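Local coordinates for transcriptional regulator (Aquifex aeolicus, PDB 2EH3), which probably binds DNA through a helix-turn-helix domain and regulates transcription, as in other TetR/AcrR-family regulators, at residues F65-L76 with R118-F127. Numbering follows the deposited sequence.
Sequences FEENKEKTPEEL and RFEKFLEKHF. With MG (magnesium ion), chain B.
With CG anti to the backbone N in both Phe122 (chi1 165°) and Leu76 (chi1 171°), the two side chains approach from opposite directions. The leucine methyl CD2 comes down over the centre of the ring in a CH-pi contact, 3.5 Å from CD2 to the centroid of Phe122. A flat, wide side chain suits this place, since the rim of the same ring is lined by the turn joining helix 46-67 to helix 73-86. Lys71 O lies in the ring plane at its edge, 3.4 Å from Phe122 CZ, and Lys69 O approaches CE1 of that ring at 3.5 Å; the weakly positive aryl C-H edge is a reasonable neighbour for carbonyl oxygens. Pro73 has no backbone N-H, which costs nothing in the first turn of helix 73-86, where N-H groups have no carbonyl of a preceding turn to bond; its CG rests 3.8 Å from Phe122 CE2 while also touching Leu123 and Phe127. Just before it, Thr72, at the N-cap, accepts from Glu75 N through its OG1 at 3.1 Å. One turn of helix back from Phe122, Arg118 lays its aliphatic CB over the face of Phe65, 3.9 Å from the ring centroid, and its guanidinium reaches Asp114 in a salt bridge. Phe65 also packs against CA and CB of Phe119, whose side chain touches Ile138 of helix 131-152. Glu75 faces elsewhere: both carboxylate oxygens bind magnesium, with Glu78 as a further ligand. No hydrogen bond joins the two segments, so helix 105-126 is held against the turn by apolar and aromatic packing, with the charged groups kept at its margins.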
ATOM      1  N   PHE A  65     -15.720  13.436  -8.185  1.00 15.80           N
ATOM      2  CA  PHE A  65     -15.608  13.214  -9.614  1.00 15.52           C
ATOM      3  C   PHE A  65     -16.774  13.849 -10.348  1.00 16.68           C
ATOM      4  O   PHE A  65     -16.572  14.491 -11.369  1.00 18.34           O
ATOM      5  CB  PHE A  65     -15.581  11.715  -9.940  1.00 17.23           C
ATOM      6  CG  PHE A  65     -14.239  11.087  -9.768  1.00 16.89           C
ATOM      7  CD1 PHE A  65     -13.195  11.412 -10.619  1.00 18.99           C
ATOM      8  CD2 PHE A  65     -14.011  10.170  -8.740  1.00 18.27           C
ATOM      9  CE1 PHE A  65     -11.941  10.837 -10.452  1.00 20.21           C
ATOM     10  CE2 PHE A  65     -12.757   9.593  -8.575  1.00 20.90           C
ATOM     11  CZ  PHE A  65     -11.723   9.934  -9.440  1.00 20.52           C
ATOM     12  N   GLU A  66     -17.983  13.684  -9.825  1.00 14.55           N
ATOM     13  CA  GLU A  66     -19.160  14.225 -10.521  1.00 16.54           C
ATOM     14  C   GLU A  66     -19.143  15.755 -10.565  1.00 16.03           C
ATOM     15  O   GLU A  66     -19.451  16.365 -11.600  1.00 17.83           O
ATOM     16  CB  GLU A  66     -20.462  13.756  -9.837  1.00 17.60           C
ATOM     17  CG  GLU A  66     -20.746  12.245  -9.913  1.00 23.64           C
ATOM     18  CD  GLU A  66     -21.991  11.833  -9.113  1.00 26.80           C
ATOM     19  OE1 GLU A  66     -22.371  12.566  -8.170  1.00 29.14           O
ATOM     20  OE2 GLU A  66     -22.587  10.769  -9.408  1.00 29.64           O
ATOM     21  N   GLU A  67     -18.752  16.371  -9.458  1.00 15.48           N
ATOM     22  CA  GLU A  67     -18.762  17.828  -9.356  1.00 14.81           C
ATOM     23  C   GLU A  67     -17.598  18.568  -9.983  1.00 14.57           C
ATOM     24  O   GLU A  67     -17.639  19.794 -10.117  1.00 13.81           O
ATOM     25  CB  GLU A  67     -18.857  18.237  -7.884  1.00 16.97           C
ATOM     26  CG  GLU A  67     -20.078  17.668  -7.184  1.00 18.30           C
ATOM     27  CD  GLU A  67     -20.021  17.786  -5.657  1.00 21.34           C
ATOM     28  OE1 GLU A  67     -18.969  18.156  -5.097  1.00 21.38           O
ATOM     29  OE2 GLU A  67     -21.042  17.478  -5.007  1.00 24.15           O
ATOM     30  N   ASN A  68     -16.561  17.833 -10.376  1.00 13.52           N
ATOM     31  CA  ASN A  68     -15.370  18.438 -10.933  1.00 13.16           C
ATOM     32  C   ASN A  68     -14.928  17.833 -12.250  1.00 13.26           C
ATOM     33  O   ASN A  68     -13.760  17.948 -12.627  1.00 15.12           O
ATOM     34  CB  ASN A  68     -14.237  18.348  -9.911  1.00 13.04           C
ATOM     35  CG  ASN A  68     -14.600  19.016  -8.604  1.00 15.02           C
ATOM     36  OD1 ASN A  68     -14.998  18.367  -7.632  1.00 18.44           O
ATOM     37  ND2 ASN A  68     -14.495  20.331  -8.590  1.00 17.77           N
ATOM     38  N   LYS A  69     -15.882  17.269 -12.982  1.00 13.46           N
ATOM     39  CA  LYS A  69     -15.556  16.629 -14.255  1.00 14.05           C
ATOM     40  C   LYS A  69     -15.076  17.584 -15.346  1.00 12.98           C
ATOM     41  O   LYS A  69     -14.486  17.150 -16.342  1.00 13.31           O
ATOM     42  CB  LYS A  69     -16.748  15.811 -14.759  1.00 18.68           C
ATOM     43  CG  LYS A  69     -17.944  16.625 -15.122  1.00 21.99           C
ATOM     44  CD  LYS A  69     -19.045  15.739 -15.694  1.00 27.55           C
ATOM     45  CE  LYS A  69     -19.443  14.639 -14.743  1.00 30.38           C
ATOM     46  NZ  LYS A  69     -20.404  13.699 -15.398  1.00 32.30           N
ATOM     47  N   GLU A  70     -15.312  18.884 -15.164  1.00 11.14           N
ATOM     48  CA  GLU A  70     -14.872  19.870 -16.163  1.00 11.70           C
ATOM     49  C   GLU A  70     -13.526  20.530 -15.812  1.00 11.42           C
ATOM     50  O   GLU A  70     -12.993  21.382 -16.562  1.00 13.12           O
ATOM     51  CB  GLU A  70     -15.932  20.966 -16.350  1.00 12.28           C
ATOM     52  CG  GLU A  70     -17.267  20.434 -16.836  1.00 15.36           C
ATOM     53  CD  GLU A  70     -17.157  19.817 -18.231  1.00 16.73           C
ATOM     54  OE1 GLU A  70     -16.311  20.254 -19.034  1.00 19.33           O
ATOM     55  OE2 GLU A  70     -17.932  18.900 -18.540  1.00 21.13           O
ATOM     56  N   LYS A  71     -12.965  20.152 -14.679  1.00 10.32           N
ATOM     57  CA  LYS A  71     -11.666  20.713 -14.274  1.00 10.27           C
ATOM     58  C   LYS A  71     -10.498  20.049 -15.019  1.00 10.09           C
ATOM     59  O   LYS A  71     -10.637  18.991 -15.633  1.00 11.59           O
ATOM     60  CB  LYS A  71     -11.426  20.506 -12.767  1.00 12.00           C
ATOM     61  CG  LYS A  71     -12.444  21.124 -11.816  1.00 13.50           C
ATOM     62  CD  LYS A  71     -12.720  22.582 -12.132  1.00 17.28           C
ATOM     63  CE  LYS A  71     -13.539  23.244 -11.013  1.00 16.23           C
ATOM     64  NZ  LYS A  71     -14.790  22.497 -10.632  1.00 15.47           N
ATOM     65  N   THR A  72      -9.339  20.697 -14.980  1.00 10.65           N
ATOM     66  CA  THR A  72      -8.156  20.087 -15.572  1.00 11.00           C
ATOM     67  C   THR A  72      -7.769  18.885 -14.690  1.00 10.53           C
ATOM     68  O   THR A  72      -8.135  18.797 -13.524  1.00  9.77           O
ATOM     69  CB  THR A  72      -6.927  21.033 -15.564  1.00 11.39           C
ATOM     70  OG1 THR A  72      -6.559  21.317 -14.204  1.00 12.11           O
ATOM     71  CG2 THR A  72      -7.234  22.345 -16.260  1.00 12.33           C
ATOM     72  N   PRO A  73      -7.033  17.922 -15.238  1.00 10.97           N
ATOM     73  CA  PRO A  73      -6.630  16.777 -14.427  1.00 10.36           C
ATOM     74  C   PRO A  73      -5.873  17.213 -13.156  1.00 10.08           C
ATOM     75  O   PRO A  73      -6.096  16.670 -12.086  1.00 11.14           O
ATOM     76  CB  PRO A  73      -5.716  15.989 -15.379  1.00 10.15           C
ATOM     77  CG  PRO A  73      -6.362  16.227 -16.673  1.00 12.78           C
ATOM     78  CD  PRO A  73      -6.688  17.713 -16.659  1.00 11.90           C
ATOM     79  N   GLU A  74      -4.996  18.208 -13.290  1.00 10.69           N
ATOM     80  CA  GLU A  74      -4.219  18.700 -12.159  1.00 11.23           C
ATOM     81  C   GLU A  74      -5.124  19.254 -11.063  1.00  9.75           C
ATOM     82  O   GLU A  74      -4.908  19.012  -9.861  1.00 10.46           O
ATOM     83  CB  GLU A  74      -3.233  19.775 -12.633  1.00 12.65           C
ATOM     84  CG  GLU A  74      -2.255  19.216 -13.684  1.00 15.90           C
ATOM     85  CD  GLU A  74      -2.609  19.588 -15.132  1.00 19.05           C
ATOM     86  OE1 GLU A  74      -3.746  19.339 -15.610  1.00 18.80           O
ATOM     87  OE2 GLU A  74      -1.721  20.138 -15.800  1.00 22.78           O
ATOM     88  N   GLU A  75      -6.127  20.022 -11.450  1.00  9.41           N
ATOM     89  CA  GLU A  75      -7.032  20.578 -10.443  1.00  8.00           C
ATOM     90  C   GLU A  75      -7.967  19.512  -9.846  1.00  9.21           C
ATOM     91  O   GLU A  75      -8.307  19.558  -8.653  1.00  8.52           O
ATOM     92  CB  GLU A  75      -7.812  21.736 -11.047  1.00  9.72           C
ATOM     93  CG  GLU A  75      -6.919  22.994 -11.232  1.00 11.21           C
ATOM     94  CD  GLU A  75      -6.401  23.616  -9.925  1.00 12.29           C
ATOM     95  OE1 GLU A  75      -7.204  23.799  -9.003  1.00 10.21           O
ATOM     96  OE2 GLU A  75      -5.190  23.942  -9.848  1.00 11.47           O
ATOM     97  N   LEU A  76      -8.415  18.568 -10.661  1.00  9.82           N
ATOM     98  CA  LEU A  76      -9.262  17.495 -10.115  1.00  8.83           C
ATOM     99  C   LEU A  76      -8.412  16.730  -9.075  1.00  8.34           C
ATOM    100  O   LEU A  76      -8.880  16.406  -7.975  1.00  9.24           O
ATOM    101  CB  LEU A  76      -9.685  16.520 -11.227  1.00 11.14           C
ATOM    102  CG  LEU A  76     -10.391  15.269 -10.681  1.00 11.14           C
ATOM    103  CD1 LEU A  76     -11.776  15.635 -10.193  1.00 13.19           C
ATOM    104  CD2 LEU A  76     -10.445  14.191 -11.795  1.00 15.86           C
ATOM    105  N   ARG A 118     -13.478   5.534 -12.484  1.00 13.87           N
ATOM    106  CA  ARG A 118     -13.959   6.898 -12.657  1.00 12.80           C
ATOM    107  C   ARG A 118     -12.873   7.842 -13.142  1.00 12.47           C
ATOM    108  O   ARG A 118     -13.116   8.724 -13.979  1.00 12.24           O
ATOM    109  CB  ARG A 118     -14.546   7.419 -11.344  1.00 13.45           C
ATOM    110  CG  ARG A 118     -15.782   6.680 -10.969  1.00 13.74           C
ATOM    111  CD  ARG A 118     -16.297   7.150  -9.629  1.00 13.60           C
ATOM    112  NE  ARG A 118     -17.481   6.390  -9.226  1.00 17.47           N
ATOM    113  CZ  ARG A 118     -18.718   6.716  -9.588  1.00 20.80           C
ATOM    114  NH1 ARG A 118     -18.926   7.781 -10.353  1.00 22.16           N
ATOM    115  NH2 ARG A 118     -19.737   5.982  -9.178  1.00 22.72           N
ATOM    116  N   PHE A 119     -11.670   7.684 -12.606  1.00 11.57           N
ATOM    117  CA  PHE A 119     -10.578   8.511 -13.019  1.00 11.27           C
ATOM    118  C   PHE A 119     -10.264   8.233 -14.494  1.00 10.78           C
ATOM    119  O   PHE A 119     -10.001   9.153 -15.285  1.00 10.47           O
ATOM    120  CB  PHE A 119      -9.374   8.219 -12.122  1.00 12.76           C
ATOM    121  CG  PHE A 119      -8.213   9.117 -12.365  1.00 17.20           C
ATOM    122  CD1 PHE A 119      -8.386  10.467 -12.671  1.00 16.49           C
ATOM    123  CD2 PHE A 119      -6.917   8.598 -12.264  1.00 17.37           C
ATOM    124  CE1 PHE A 119      -7.283  11.297 -12.872  1.00 18.80           C
ATOM    125  CE2 PHE A 119      -5.818   9.411 -12.460  1.00 20.58           C
ATOM    126  CZ  PHE A 119      -5.994  10.761 -12.763  1.00 20.03           C
ATOM    127  N   GLU A 120     -10.284   6.960 -14.865  1.00 11.67           N
ATOM    128  CA  GLU A 120     -10.017   6.607 -16.261  1.00 13.79           C
ATOM    129  C   GLU A 120     -11.004   7.258 -17.188  1.00 12.64           C
ATOM    130  O   GLU A 120     -10.603   7.819 -18.230  1.00 11.59           O
ATOM    131  CB  GLU A 120     -10.090   5.096 -16.489  1.00 14.44           C
ATOM    132  CG  GLU A 120      -8.824   4.441 -16.138  1.00 19.54           C
ATOM    133  CD  GLU A 120      -8.677   3.076 -16.727  1.00 17.83           C
ATOM    134  OE1 GLU A 120      -7.652   2.477 -16.371  1.00 22.67           O
ATOM    135  OE2 GLU A 120      -9.542   2.594 -17.526  1.00 18.83           O
ATOM    136  N   LYS A 121     -12.291   7.181 -16.828  1.00 12.06           N
ATOM    137  CA  LYS A 121     -13.357   7.765 -17.650  1.00 13.57           C
ATOM    138  C   LYS A 121     -13.100   9.250 -17.844  1.00 13.05           C
ATOM    139  O   LYS A 121     -13.263   9.783 -18.932  1.00 12.97           O
ATOM    140  CB  LYS A 121     -14.725   7.556 -16.995  1.00 16.53           C
ATOM    141  CG  LYS A 121     -15.185   6.091 -17.030  1.00 20.73           C
ATOM    142  CD  LYS A 121     -16.627   5.900 -16.557  1.00 24.97           C
ATOM    143  CE  LYS A 121     -16.898   4.436 -16.153  1.00 27.24           C
ATOM    144  NZ  LYS A 121     -16.426   3.435 -17.162  1.00 31.50           N
ATOM    145  N   PHE A 122     -12.742   9.928 -16.765  1.00 10.73           N
ATOM    146  CA  PHE A 122     -12.424  11.359 -16.843  1.00  9.34           C
ATOM    147  C   PHE A 122     -11.240  11.613 -17.794  1.00 10.94           C
ATOM    148  O   PHE A 122     -11.251  12.542 -18.634  1.00 11.78           O
ATOM    149  CB  PHE A 122     -12.128  11.859 -15.416  1.00 10.10           C
ATOM    150  CG  PHE A 122     -11.445  13.194 -15.359  1.00  8.37           C
ATOM    151  CD1 PHE A 122     -12.192  14.381 -15.397  1.00 10.27           C
ATOM    152  CD2 PHE A 122     -10.055  13.276 -15.272  1.00 10.63           C
ATOM    153  CE1 PHE A 122     -11.546  15.610 -15.348  1.00 12.20           C
ATOM    154  CE2 PHE A 122      -9.395  14.512 -15.223  1.00 12.69           C
ATOM    155  CZ  PHE A 122     -10.153  15.679 -15.261  1.00 12.71           C
ATOM    156  N   LEU A 123     -10.205  10.787 -17.704  1.00  9.65           N
ATOM    157  CA  LEU A 123      -9.046  10.979 -18.561  1.00 11.37           C
ATOM    158  C   LEU A 123      -9.261  10.594 -20.013  1.00 12.13           C
ATOM    159  O   LEU A 123      -8.511  11.051 -20.866  1.00 12.81           O
ATOM    160  CB  LEU A 123      -7.856  10.203 -18.012  1.00 11.47           C
ATOM    161  CG  LEU A 123      -7.289  10.748 -16.699  1.00 12.85           C
ATOM    162  CD1 LEU A 123      -6.316   9.733 -16.157  1.00 16.42           C
ATOM    163  CD2 LEU A 123      -6.610  12.103 -16.919  1.00 13.61           C
ATOM    164  N   GLU A 124     -10.276   9.773 -20.306  1.00 12.68           N
ATOM    165  CA  GLU A 124     -10.499   9.349 -21.701  1.00 11.98           C
ATOM    166  C   GLU A 124     -10.942  10.498 -22.583  1.00 14.67           C
ATOM    167  O   GLU A 124     -10.761  10.433 -23.804  1.00 13.75           O
ATOM    168  CB  GLU A 124     -11.548   8.225 -21.788  1.00 10.78           C
ATOM    169  CG  GLU A 124     -11.114   6.825 -21.306  1.00 10.08           C
ATOM    170  CD  GLU A 124     -10.114   6.095 -22.227  1.00 10.67           C
ATOM    171  OE1 GLU A 124     -10.030   6.367 -23.445  1.00  9.13           O
ATOM    172  OE2 GLU A 124      -9.437   5.204 -21.680  1.00  8.18           O
ATOM    173  N   LYS A 125     -11.491  11.547 -21.971  1.00 17.02           N
ATOM    174  CA  LYS A 125     -11.975  12.685 -22.720  1.00 21.01           C
ATOM    175  C   LYS A 125     -10.865  13.349 -23.505  1.00 21.36           C
ATOM    176  O   LYS A 125     -10.972  13.474 -24.728  1.00 23.18           O
ATOM    177  CB  LYS A 125     -12.661  13.694 -21.792  1.00 22.74           C
ATOM    178  CG  LYS A 125     -13.834  13.090 -21.029  1.00 27.96           C
ATOM    179  CD  LYS A 125     -14.940  14.117 -20.792  1.00 31.99           C
ATOM    180  CE  LYS A 125     -16.135  13.497 -20.079  1.00 34.30           C
ATOM    181  NZ  LYS A 125     -16.817  12.455 -20.904  1.00 36.04           N
ATOM    182  N   HIS A 126      -9.786  13.741 -22.836  1.00 21.41           N
ATOM    183  CA  HIS A 126      -8.705  14.389 -23.574  1.00 21.30           C
ATOM    184  C   HIS A 126      -7.413  13.591 -23.785  1.00 18.51           C
ATOM    185  O   HIS A 126      -6.526  14.057 -24.496  1.00 17.59           O
ATOM    186  CB  HIS A 126      -8.374  15.742 -22.941  1.00 23.51           C
ATOM    187  CG  HIS A 126      -9.511  16.714 -22.982  1.00 27.71           C
ATOM    188  ND1 HIS A 126     -10.004  17.236 -24.161  1.00 29.21           N
ATOM    189  CD2 HIS A 126     -10.287  17.223 -21.995  1.00 28.94           C
ATOM    190  CE1 HIS A 126     -11.034  18.020 -23.896  1.00 29.90           C
ATOM    191  NE2 HIS A 126     -11.228  18.028 -22.590  1.00 30.48           N
ATOM    192  N   PHE A 127      -7.283  12.415 -23.168  1.00 15.85           N
ATOM    193  CA  PHE A 127      -6.069  11.594 -23.382  1.00 13.78           C
ATOM    194  C   PHE A 127      -6.539  10.136 -23.569  1.00 11.70           C
ATOM    195  O   PHE A 127      -6.093   9.258 -22.834  1.00 11.57           O
ATOM    196  CB  PHE A 127      -5.171  11.648 -22.134  1.00 16.44           C
ATOM    197  CG  PHE A 127      -4.942  13.039 -21.614  1.00 18.44           C
ATOM    198  CD1 PHE A 127      -3.860  13.784 -22.050  1.00 20.18           C
ATOM    199  CD2 PHE A 127      -5.849  13.611 -20.719  1.00 20.61           C
ATOM    200  CE1 PHE A 127      -3.668  15.108 -21.599  1.00 22.81           C
ATOM    201  CE2 PHE A 127      -5.671  14.925 -20.266  1.00 22.69           C
ATOM    202  CZ  PHE A 127      -4.579  15.667 -20.709  1.00 21.91           C
TER
HETATM  203 MG    MG B1001      -5.581  24.944  -7.637  1.00  5.16          MG
HETATM  204  O   HOH W   1      -6.090  26.759  -9.108  1.00 11.88           O
HETATM  205  O   HOH W   2      -3.291  25.348  -7.993  1.00 14.49           O